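Local coordinates for protein predicted ATPase involved in replication control, Cdc46/Mcm family (Methanopyrus kandleri AV19, PDB 3F8T) that is a predicted ATPase of the MCM replicative helicase family that probably binds ATP and single-stranded DNA, at residues V242-Y247 / S252-H257; H257-L262 / I303-H308; L262-V267 / R401-A406. The protein carries 2 engineered substitutions. All coordinates share one frame; numbering follows the deposited sequence.

Contact 1 of 3, residues V242-Y247 / S252-H257; sequences VLLAGY and SEILHH
At the P-loop position of the AAA+ core, Leu244 on strand 242-245 packs against Ile254 and Leu255 of the helix that follows. Strand, connecting turn and helix have the layout of a Walker A motif, but the sequence GYPVVCSE, starting at Gly246, departs from the GxxxxGK(S/T) consensus, and Ser252 stands where the lysine is expected. Contact between strand and helix is entirely apolar and narrow. One methyl, CD1 of Leu244, does all the touching from the strand side, set between two neighbouring residues of the helix: it lies 3.8 Å from Ile254 CG2 and 3.7 Å from Leu255 CD1. Leu244 points its CB at the helix, and with CG anti to the carbonyl carbon (chi1 -65°) its CD1 ends between the two residues, while the backbones stay well apart, 9.2 Å between Leu244 CA and Leu255 CA. The two helix residues approach differently. Ile254 comes across Leu244 at a slant, while Leu255 runs alongside it in the opposite sense. Leu225 of helix 219-229 touches both Leu244 and Ile254, and Leu255 also rests on Leu343 of the adjacent strand 341-346 and Ala305 of strand 303-307 beyond it, so the small methyl cluster belongs to a continuous buried core. On the helix itself, Ser252 OG bonds to Pro248 O, and Ser252 O accepts His256 N at 3.0 Å.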
loop_
_atom_site.group_PDB
_atom_site.type_symbol
_atom_site.label_atom_id
_atom_site.label_comp_id
_atom_site.label_asym_id
_atom_site.label_seq_id
_atom_site.Cartn_x
_atom_site.Cartn_y
_atom_site.Cartn_z
ATOM N N VAL A 242 2.939 1.871 -16.360
ATOM C CA VAL A 242 2.652 2.841 -17.430
ATOM C C VAL A 242 3.814 3.822 -17.521
ATOM O O VAL A 242 4.277 4.340 -16.504
ATOM C CB VAL A 242 1.296 3.596 -17.192
ATOM C CG1 VAL A 242 1.039 4.636 -18.280
ATOM C CG2 VAL A 242 0.099 2.614 -17.161
ATOM N N LEU A 243 4.289 4.058 -18.743
ATOM C CA LEU A 243 5.315 5.062 -18.996
ATOM C C LEU A 243 4.685 6.241 -19.737
ATOM O O LEU A 243 4.152 6.060 -20.828
ATOM C CB LEU A 243 6.435 4.469 -19.857
ATOM C CG LEU A 243 7.556 5.420 -20.334
ATOM C CD1 LEU A 243 8.229 6.121 -19.158
ATOM C CD2 LEU A 243 8.574 4.642 -21.178
ATOM N N LEU A 244 4.749 7.420 -19.131
ATOM C CA LEU A 244 4.366 8.671 -19.790
ATOM C C LEU A 244 5.550 9.231 -20.550
ATOM O O LEU A 244 6.624 9.436 -19.972
ATOM C CB LEU A 244 3.955 9.702 -18.756
ATOM C CG LEU A 244 2.743 9.548 -17.860
ATOM C CD1 LEU A 244 2.444 10.915 -17.268
ATOM C CD2 LEU A 244 1.543 9.031 -18.638
ATOM N N ALA A 245 5.369 9.482 -21.847
ATOM C CA ALA A 245 6.427 10.093 -22.630
ATOM C C ALA A 245 5.981 11.470 -23.119
ATOM O O ALA A 245 5.166 11.574 -24.038
ATOM C CB ALA A 245 6.810 9.199 -23.788
ATOM N N GLY A 246 6.491 12.515 -22.472
ATOM C CA GLY A 246 6.174 13.898 -22.853
ATOM C C GLY A 246 7.136 14.892 -22.240
ATOM O O GLY A 246 8.158 14.508 -21.665
ATOM N N TYR A 247 6.804 16.180 -22.366
ATOM C CA TYR A 247 7.609 17.262 -21.786
ATOM C C TYR A 247 7.609 17.172 -20.267
ATOM O O TYR A 247 6.592 16.782 -19.687
ATOM C CB TYR A 247 7.054 18.622 -22.225
ATOM C CG TYR A 247 7.443 19.024 -23.629
ATOM C CD1 TYR A 247 6.882 18.396 -24.736
ATOM C CD2 TYR A 247 8.361 20.057 -23.847
ATOM C CE1 TYR A 247 7.230 18.762 -26.035
ATOM C CE2 TYR A 247 8.721 20.435 -25.146
ATOM C CZ TYR A 247 8.149 19.778 -26.231
ATOM O OH TYR A 247 8.485 20.135 -27.515
ATOM N N SER A 252 5.410 15.773 -14.884
ATOM C CA SER A 252 5.581 15.887 -13.435
ATOM C C SER A 252 4.281 16.273 -12.740
ATOM O O SER A 252 3.965 15.749 -11.683
ATOM C CB SER A 252 6.682 16.883 -13.054
ATOM O OG SER A 252 7.944 16.424 -13.498
ATOM N N GLU A 253 3.546 17.213 -13.329
ATOM C CA GLU A 253 2.262 17.626 -12.766
ATOM C C GLU A 253 1.320 16.422 -12.686
ATOM O O GLU A 253 0.637 16.256 -11.692
ATOM C CB GLU A 253 1.637 18.739 -13.612
ATOM C CG GLU A 253 0.359 19.339 -13.017
ATOM C CD GLU A 253 -0.877 18.485 -13.233
ATOM O OE1 GLU A 253 -0.903 17.683 -14.195
ATOM O OE2 GLU A 253 -1.836 18.614 -12.435
ATOM N N ILE A 254 1.285 15.606 -13.733
ATOM C CA ILE A 254 0.428 14.409 -13.753
ATOM C C ILE A 254 0.817 13.423 -12.611
ATOM O O ILE A 254 -0.026 13.047 -11.792
ATOM C CB ILE A 254 0.400 13.751 -15.141
ATOM C CG1 ILE A 254 -0.331 14.681 -16.128
ATOM C CG2 ILE A 254 -0.353 12.399 -15.100
ATOM C CD1 ILE A 254 -0.110 14.360 -17.593
ATOM N N LEU A 255 2.096 13.058 -12.541
ATOM C CA LEU A 255 2.570 12.132 -11.493
ATOM C C LEU A 255 2.237 12.645 -10.094
ATOM O O LEU A 255 1.727 11.897 -9.254
ATOM C CB LEU A 255 4.088 11.896 -11.634
ATOM C CG LEU A 255 4.572 10.755 -12.532
ATOM C CD1 LEU A 255 4.044 10.865 -13.950
ATOM C CD2 LEU A 255 6.113 10.680 -12.543
ATOM N N HIS A 256 2.521 13.925 -9.842
ATOM C CA HIS A 256 2.228 14.534 -8.540
ATOM C C HIS A 256 0.727 14.555 -8.259
ATOM O O HIS A 256 0.295 14.290 -7.135
ATOM C CB HIS A 256 2.775 15.961 -8.468
ATOM C CG HIS A 256 4.246 16.038 -8.189
ATOM N ND1 HIS A 256 4.812 15.532 -7.039
ATOM C CD2 HIS A 256 5.258 16.599 -8.890
ATOM C CE1 HIS A 256 6.115 15.750 -7.057
ATOM N NE2 HIS A 256 6.409 16.404 -8.167
ATOM N N HIS A 257 -0.053 14.889 -9.291
ATOM C CA HIS A 257 -1.511 14.913 -9.190
ATOM C C HIS A 257 -2.083 13.546 -8.767
ATOM O O HIS A 257 -2.841 13.441 -7.777
ATOM C CB HIS A 257 -2.128 15.384 -10.510
ATOM C CG HIS A 257 -3.625 15.412 -10.490
ATOM N ND1 HIS A 257 -4.342 15.902 -9.417
ATOM C CD2 HIS A 257 -4.536 15.001 -11.399
ATOM C CE1 HIS A 257 -5.634 15.794 -9.671
ATOM N NE2 HIS A 257 -5.778 15.253 -10.869
#

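Contact 2 of 3, residues H257-L262 / I303-H308; sequences HVLDHL and ILAVDH
Leu259 of helix 248-261 packs on Ile303 and Ala305 of strand 303-307. Two residues earlier on the helix, His257 has its ring edge met in plane by NE2 of His261, one turn along, and sends its own NE2 to Ala211 O. Val258 points toward the strand but reaches it loosely, with CG1 4.6 Å from Ile303 CG1; its flank is taken up by Leu229 of helix 219-229. Leu259 does the close packing and splits its two methyls between two strand residues. CD1 sits 3.7 Å from Ala305 CB, and CD2 lies 3.6 Å from the carbonyl O of Ile303 and 4.0 Å from its CB. With CG1 anti to the carbonyl carbon (chi1 -61°), Ile303 has CG2 anti to its backbone N, beside Leu259 CD2. Cut back to an alanine, Leu259 would lose both methyls, which is likely to leave a gap over Ala305, and Ile303 and Tyr268 without their packing partner. The strand is the central-sheet element that occupies the Walker B position of this P-loop fold: ILAVDH is a hydrophobic run ending in Asp307, with His308 where the motif usually has glutamate. Asp307 OD2 is held by Ser252 OG and Tyr268 OH, while OD1 lies 3.7 Å above the centre of the His308 ring and takes a weak, bent bond from His308 N (3.0 Å, 128°). Further along the helix, the last turn closes with Leu262 N on Val258 O at 3.0 Å.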
loop_
_atom_site.group_PDB
_atom_site.type_symbol
_atom_site.label_atom_id
_atom_site.label_comp_id
_atom_site.label_asym_id
_atom_site.label_seq_id
_atom_site.Cartn_x
_atom_site.Cartn_y
_atom_site.Cartn_z
ATOM N N HIS A 257 -0.053 14.889 -9.291
ATOM C CA HIS A 257 -1.511 14.913 -9.190
ATOM C C HIS A 257 -2.083 13.546 -8.767
ATOM O O HIS A 257 -2.841 13.441 -7.777
ATOM C CB HIS A 257 -2.128 15.384 -10.510
ATOM C CG HIS A 257 -3.625 15.412 -10.490
ATOM N ND1 HIS A 257 -4.342 15.902 -9.417
ATOM C CD2 HIS A 257 -4.536 15.001 -11.399
ATOM C CE1 HIS A 257 -5.634 15.794 -9.671
ATOM N NE2 HIS A 257 -5.778 15.253 -10.869
ATOM N N VAL A 258 -1.681 12.503 -9.488
ATOM C CA VAL A 258 -2.141 11.143 -9.189
ATOM C C VAL A 258 -1.791 10.754 -7.745
ATOM O O VAL A 258 -2.653 10.310 -6.984
ATOM C CB VAL A 258 -1.574 10.095 -10.197
ATOM C CG1 VAL A 258 -1.819 8.682 -9.662
ATOM C CG2 VAL A 258 -2.202 10.269 -11.588
ATOM N N LEU A 259 -0.534 10.936 -7.366
ATOM C CA LEU A 259 -0.098 10.590 -6.014
ATOM C C LEU A 259 -0.726 11.428 -4.919
ATOM O O LEU A 259 -0.993 10.932 -3.823
ATOM C CB LEU A 259 1.405 10.736 -5.908
ATOM C CG LEU A 259 2.250 9.553 -6.320
ATOM C CD1 LEU A 259 3.616 9.922 -5.858
ATOM C CD2 LEU A 259 1.832 8.294 -5.621
ATOM N N ASP A 260 -0.936 12.710 -5.187
ATOM C CA ASP A 260 -1.426 13.600 -4.140
ATOM C C ASP A 260 -2.889 13.426 -3.882
ATOM O O ASP A 260 -3.313 13.558 -2.750
ATOM C CB ASP A 260 -1.172 15.067 -4.489
ATOM C CG ASP A 260 0.301 15.429 -4.435
ATOM O OD1 ASP A 260 1.135 14.594 -4.002
ATOM O OD2 ASP A 260 0.619 16.541 -4.875
ATOM N N HIS A 261 -3.655 13.141 -4.929
ATOM C CA HIS A 261 -5.105 13.267 -4.875
ATOM C C HIS A 261 -5.890 12.003 -5.096
ATOM O O HIS A 261 -7.075 11.957 -4.778
ATOM C CB HIS A 261 -5.566 14.301 -5.908
ATOM C CG HIS A 261 -4.930 15.639 -5.724
ATOM N ND1 HIS A 261 -5.051 16.357 -4.554
ATOM C CD2 HIS A 261 -4.161 16.385 -6.549
ATOM C CE1 HIS A 261 -4.374 17.487 -4.664
ATOM N NE2 HIS A 261 -3.827 17.529 -5.866
ATOM N N LEU A 262 -5.249 10.977 -5.656
ATOM C CA LEU A 262 -6.000 9.798 -6.068
ATOM C C LEU A 262 -5.436 8.483 -5.568
ATOM O O LEU A 262 -6.206 7.586 -5.214
ATOM C CB LEU A 262 -6.143 9.752 -7.593
ATOM C CG LEU A 262 -7.146 10.770 -8.139
ATOM C CD1 LEU A 262 -7.048 10.813 -9.643
ATOM C CD2 LEU A 262 -8.563 10.424 -7.678
ATOM N N ILE A 303 1.058 3.281 -5.806
ATOM C CA ILE A 303 1.714 3.772 -7.016
ATOM C C ILE A 303 3.131 4.200 -6.684
ATOM O O ILE A 303 3.345 4.978 -5.762
ATOM C CB ILE A 303 0.957 4.987 -7.622
ATOM C CG1 ILE A 303 -0.488 4.607 -8.015
ATOM C CG2 ILE A 303 1.760 5.619 -8.782
ATOM C CD1 ILE A 303 -0.600 3.836 -9.337
ATOM N N LEU A 304 4.091 3.700 -7.448
ATOM C CA LEU A 304 5.432 4.271 -7.414
ATOM C C LEU A 304 5.602 5.214 -8.612
ATOM O O LEU A 304 5.715 4.767 -9.763
ATOM C CB LEU A 304 6.513 3.185 -7.396
ATOM C CG LEU A 304 7.952 3.727 -7.469
ATOM C CD1 LEU A 304 8.370 4.365 -6.159
ATOM C CD2 LEU A 304 8.902 2.604 -7.878
ATOM N N ALA A 305 5.621 6.517 -8.333
ATOM C CA ALA A 305 5.782 7.504 -9.404
ATOM C C ALA A 305 7.265 7.765 -9.622
ATOM O O ALA A 305 7.950 8.294 -8.736
ATOM C CB ALA A 305 5.033 8.799 -9.069
ATOM N N VAL A 306 7.760 7.371 -10.790
ATOM C CA VAL A 306 9.196 7.428 -11.081
ATOM C C VAL A 306 9.412 8.469 -12.166
ATOM O O VAL A 306 9.265 8.174 -13.348
ATOM C CB VAL A 306 9.762 6.063 -11.537
ATOM C CG1 VAL A 306 11.272 6.177 -11.783
ATOM C CG2 VAL A 306 9.505 4.992 -10.471
ATOM N N ASP A 307 9.738 9.687 -11.745
ATOM C CA ASP A 307 9.842 10.822 -12.675
ATOM C C ASP A 307 11.260 10.879 -13.243
ATOM O O ASP A 307 12.219 10.443 -12.594
ATOM C CB ASP A 307 9.510 12.129 -11.954
ATOM C CG ASP A 307 8.981 13.233 -12.900
ATOM O OD1 ASP A 307 8.908 13.040 -14.127
ATOM O OD2 ASP A 307 8.608 14.298 -12.370
ATOM N N HIS A 308 11.381 11.419 -14.452
ATOM C CA HIS A 308 12.674 11.589 -15.128
ATOM C C HIS A 308 13.456 10.288 -15.302
ATOM O O HIS A 308 14.607 10.171 -14.855
ATOM C CB HIS A 308 13.509 12.657 -14.412
ATOM C CG HIS A 308 12.737 13.912 -14.142
ATOM N ND1 HIS A 308 12.355 14.773 -15.144
ATOM C CD2 HIS A 308 12.230 14.420 -12.995
ATOM C CE1 HIS A 308 11.672 15.778 -14.620
ATOM N NE2 HIS A 308 11.571 15.580 -13.320
#

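Contact 3 of 3, residues L262-V267 / R401-A406; sequences LAPRGV and RYLLYA
A 2.8 Å bond from Ala406 N to Tyr402 O fixes the helical turn that carries Leu403 and Leu404, the two residues that close on Leu262 and Pro264. Pro264 projects toward this helix and is touched at two corners of its ring. Leu403 CD2 comes slantwise to 3.7 Å from Pro264 CD, and Leu404 CD2 reaches 3.5 Å from Pro264 CB. The same Leu403 methyl lies 3.4 Å from Leu262 O, a close apolar approach to a carbonyl. With CG opposite its backbone N (chi1 173°), Leu403 directs its branch at this corner. The contact joins the turn leading from helix 248-261 into strand 266-270, an edge strand, within this chain, of the parallel P-loop sheet, to helix 396-409, which falls in the AAA-lid family region, consistent with a seam between P-loop core and lid. Helix 396-409 also supplies Ile407 to Pro264, and Tyr396 and Leu399 to Leu262. Arg265, right after Pro264, turns its end away from the helix, where its NE, NH1 and NH2 bond to the carbonyl oxygens of Leu298, Pro182 and Gly158. On the helix, Arg401 NE makes a salt bridge with Glu192 OE2, and Tyr402 OH is bonded to Met465 O.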
loop_
_atom_site.group_PDB
_atom_site.type_symbol
_atom_site.label_atom_id
_atom_site.label_comp_id
_atom_site.label_asym_id
_atom_site.label_seq_id
_atom_site.Cartn_x
_atom_site.Cartn_y
_atom_site.Cartn_z
ATOM N N LEU A 262 -5.249 10.977 -5.656
ATOM C CA LEU A 262 -6.000 9.798 -6.068
ATOM C C LEU A 262 -5.436 8.483 -5.568
ATOM O O LEU A 262 -6.206 7.586 -5.214
ATOM C CB LEU A 262 -6.143 9.752 -7.593
ATOM C CG LEU A 262 -7.146 10.770 -8.139
ATOM C CD1 LEU A 262 -7.048 10.813 -9.643
ATOM C CD2 LEU A 262 -8.563 10.424 -7.678
ATOM N N ALA A 263 -4.111 8.362 -5.542
ATOM C CA ALA A 263 -3.484 7.072 -5.201
ATOM C C ALA A 263 -3.858 6.590 -3.782
ATOM O O ALA A 263 -3.905 7.399 -2.848
ATOM C CB ALA A 263 -1.964 7.157 -5.365
ATOM N N PRO A 264 -4.116 5.268 -3.618
ATOM C CA PRO A 264 -4.438 4.672 -2.309
ATOM C C PRO A 264 -3.253 4.715 -1.341
ATOM O O PRO A 264 -3.433 4.695 -0.103
ATOM C CB PRO A 264 -4.786 3.223 -2.659
ATOM C CG PRO A 264 -4.090 2.946 -3.943
ATOM C CD PRO A 264 -4.149 4.263 -4.701
ATOM N N ARG A 265 -2.060 4.801 -1.934
ATOM C CA ARG A 265 -0.783 4.783 -1.241
ATOM C C ARG A 265 0.277 5.033 -2.316
ATOM O O ARG A 265 0.079 4.687 -3.491
ATOM C CB ARG A 265 -0.551 3.406 -0.606
ATOM C CG ARG A 265 0.828 3.230 -0.003
ATOM C CD ARG A 265 0.845 2.050 0.971
ATOM N NE ARG A 265 2.215 1.636 1.240
ATOM C CZ ARG A 265 2.568 0.605 2.007
ATOM N NH1 ARG A 265 1.644 -0.140 2.594
ATOM N NH2 ARG A 265 3.861 0.313 2.154
ATOM N N GLY A 266 1.408 5.612 -1.953
ATOM C CA GLY A 266 2.418 5.781 -2.996
ATOM C C GLY A 266 3.582 6.648 -2.597
ATOM O O GLY A 266 3.571 7.243 -1.512
ATOM N N VAL A 267 4.570 6.719 -3.494
ATOM C CA VAL A 267 5.766 7.525 -3.293
ATOM C C VAL A 267 6.159 8.123 -4.617
ATOM O O VAL A 267 6.135 7.443 -5.657
ATOM C CB VAL A 267 6.988 6.683 -2.782
ATOM C CG1 VAL A 267 8.185 7.595 -2.490
ATOM C CG2 VAL A 267 6.604 5.875 -1.550
ATOM N N ARG A 401 -11.863 7.432 -2.065
ATOM C CA ARG A 401 -12.542 6.446 -1.208
ATOM C C ARG A 401 -13.210 5.319 -2.011
ATOM O O ARG A 401 -13.169 4.159 -1.591
ATOM C CB ARG A 401 -13.543 7.128 -0.272
ATOM C CG ARG A 401 -12.869 7.845 0.879
ATOM C CD ARG A 401 -13.883 8.673 1.647
ATOM N NE ARG A 401 -14.804 7.823 2.384
ATOM C CZ ARG A 401 -14.549 7.286 3.574
ATOM N NH1 ARG A 401 -13.388 7.507 4.189
ATOM N NH2 ARG A 401 -15.474 6.533 4.151
ATOM N N TYR A 402 -13.799 5.651 -3.158
ATOM C CA TYR A 402 -14.355 4.644 -4.068
ATOM C C TYR A 402 -13.266 3.682 -4.534
ATOM O O TYR A 402 -13.487 2.482 -4.568
ATOM C CB TYR A 402 -14.951 5.329 -5.295
ATOM C CG TYR A 402 -15.590 4.436 -6.340
ATOM C CD1 TYR A 402 -16.915 4.048 -6.220
ATOM C CD2 TYR A 402 -14.895 4.051 -7.488
ATOM C CE1 TYR A 402 -17.525 3.262 -7.176
ATOM C CE2 TYR A 402 -15.492 3.269 -8.466
ATOM C CZ TYR A 402 -16.813 2.876 -8.307
ATOM O OH TYR A 402 -17.438 2.126 -9.273
ATOM N N LEU A 403 -12.104 4.224 -4.900
ATOM C CA LEU A 403 -10.984 3.386 -5.349
ATOM C C LEU A 403 -10.560 2.426 -4.250
ATOM O O LEU A 403 -10.439 1.220 -4.471
ATOM C CB LEU A 403 -9.794 4.251 -5.757
ATOM C CG LEU A 403 -8.464 3.562 -6.101
ATOM C CD1 LEU A 403 -8.601 2.582 -7.278
ATOM C CD2 LEU A 403 -7.428 4.638 -6.418
ATOM N N LEU A 404 -10.350 2.968 -3.059
ATOM C CA LEU A 404 -9.954 2.167 -1.901
ATOM C C LEU A 404 -10.936 1.031 -1.659
ATOM O O LEU A 404 -10.543 -0.127 -1.358
ATOM C CB LEU A 404 -9.886 3.062 -0.657
ATOM C CG LEU A 404 -8.646 3.947 -0.498
ATOM C CD1 LEU A 404 -8.830 4.877 0.690
ATOM C CD2 LEU A 404 -7.390 3.104 -0.304
ATOM N N TYR A 405 -12.212 1.385 -1.734
ATOM C CA TYR A 405 -13.296 0.435 -1.573
ATOM C C TYR A 405 -13.226 -0.659 -2.653
ATOM O O TYR A 405 -13.218 -1.875 -2.350
ATOM C CB TYR A 405 -14.629 1.182 -1.615
ATOM C CG TYR A 405 -15.828 0.303 -1.371
ATOM C CD1 TYR A 405 -16.139 -0.151 -0.089
ATOM C CD2 TYR A 405 -16.657 -0.071 -2.421
ATOM C CE1 TYR A 405 -17.250 -0.969 0.126
ATOM C CE2 TYR A 405 -17.759 -0.879 -2.217
ATOM C CZ TYR A 405 -18.048 -1.314 -0.949
ATOM O OH TYR A 405 -19.136 -2.117 -0.759
ATOM N N ALA A 406 -13.147 -0.229 -3.908
ATOM C CA ALA A 406 -13.141 -1.148 -5.053
ATOM C C ALA A 406 -11.994 -2.169 -4.978
ATOM O O ALA A 406 -12.199 -3.357 -5.251
ATOM C CB ALA A 406 -13.061 -0.341 -6.376
#

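The three contacts follow the chain from strand 242-245 through helix 248-261 to the start of strand 266-270. Contact 1 closes before contacts 2 and 3 open, while the segments of contacts 2 and 3 alternate along the chain. The centres of contacts 1 and 2 are about 8 Å apart, those of 2 and 3 about 12 Å, and those of 1 and 3 about 18 Å. Contacts 1 and 2 share His257; contacts 2 and 3 share Leu262, and neighbouring strands 303-307 and 266-270 pair through Ala305 N and Val267 O. Thus helix 248-261 runs over the sheet from strand 242-245 to the side of strands 303-307 and 266-270, where helix 396-409 packs.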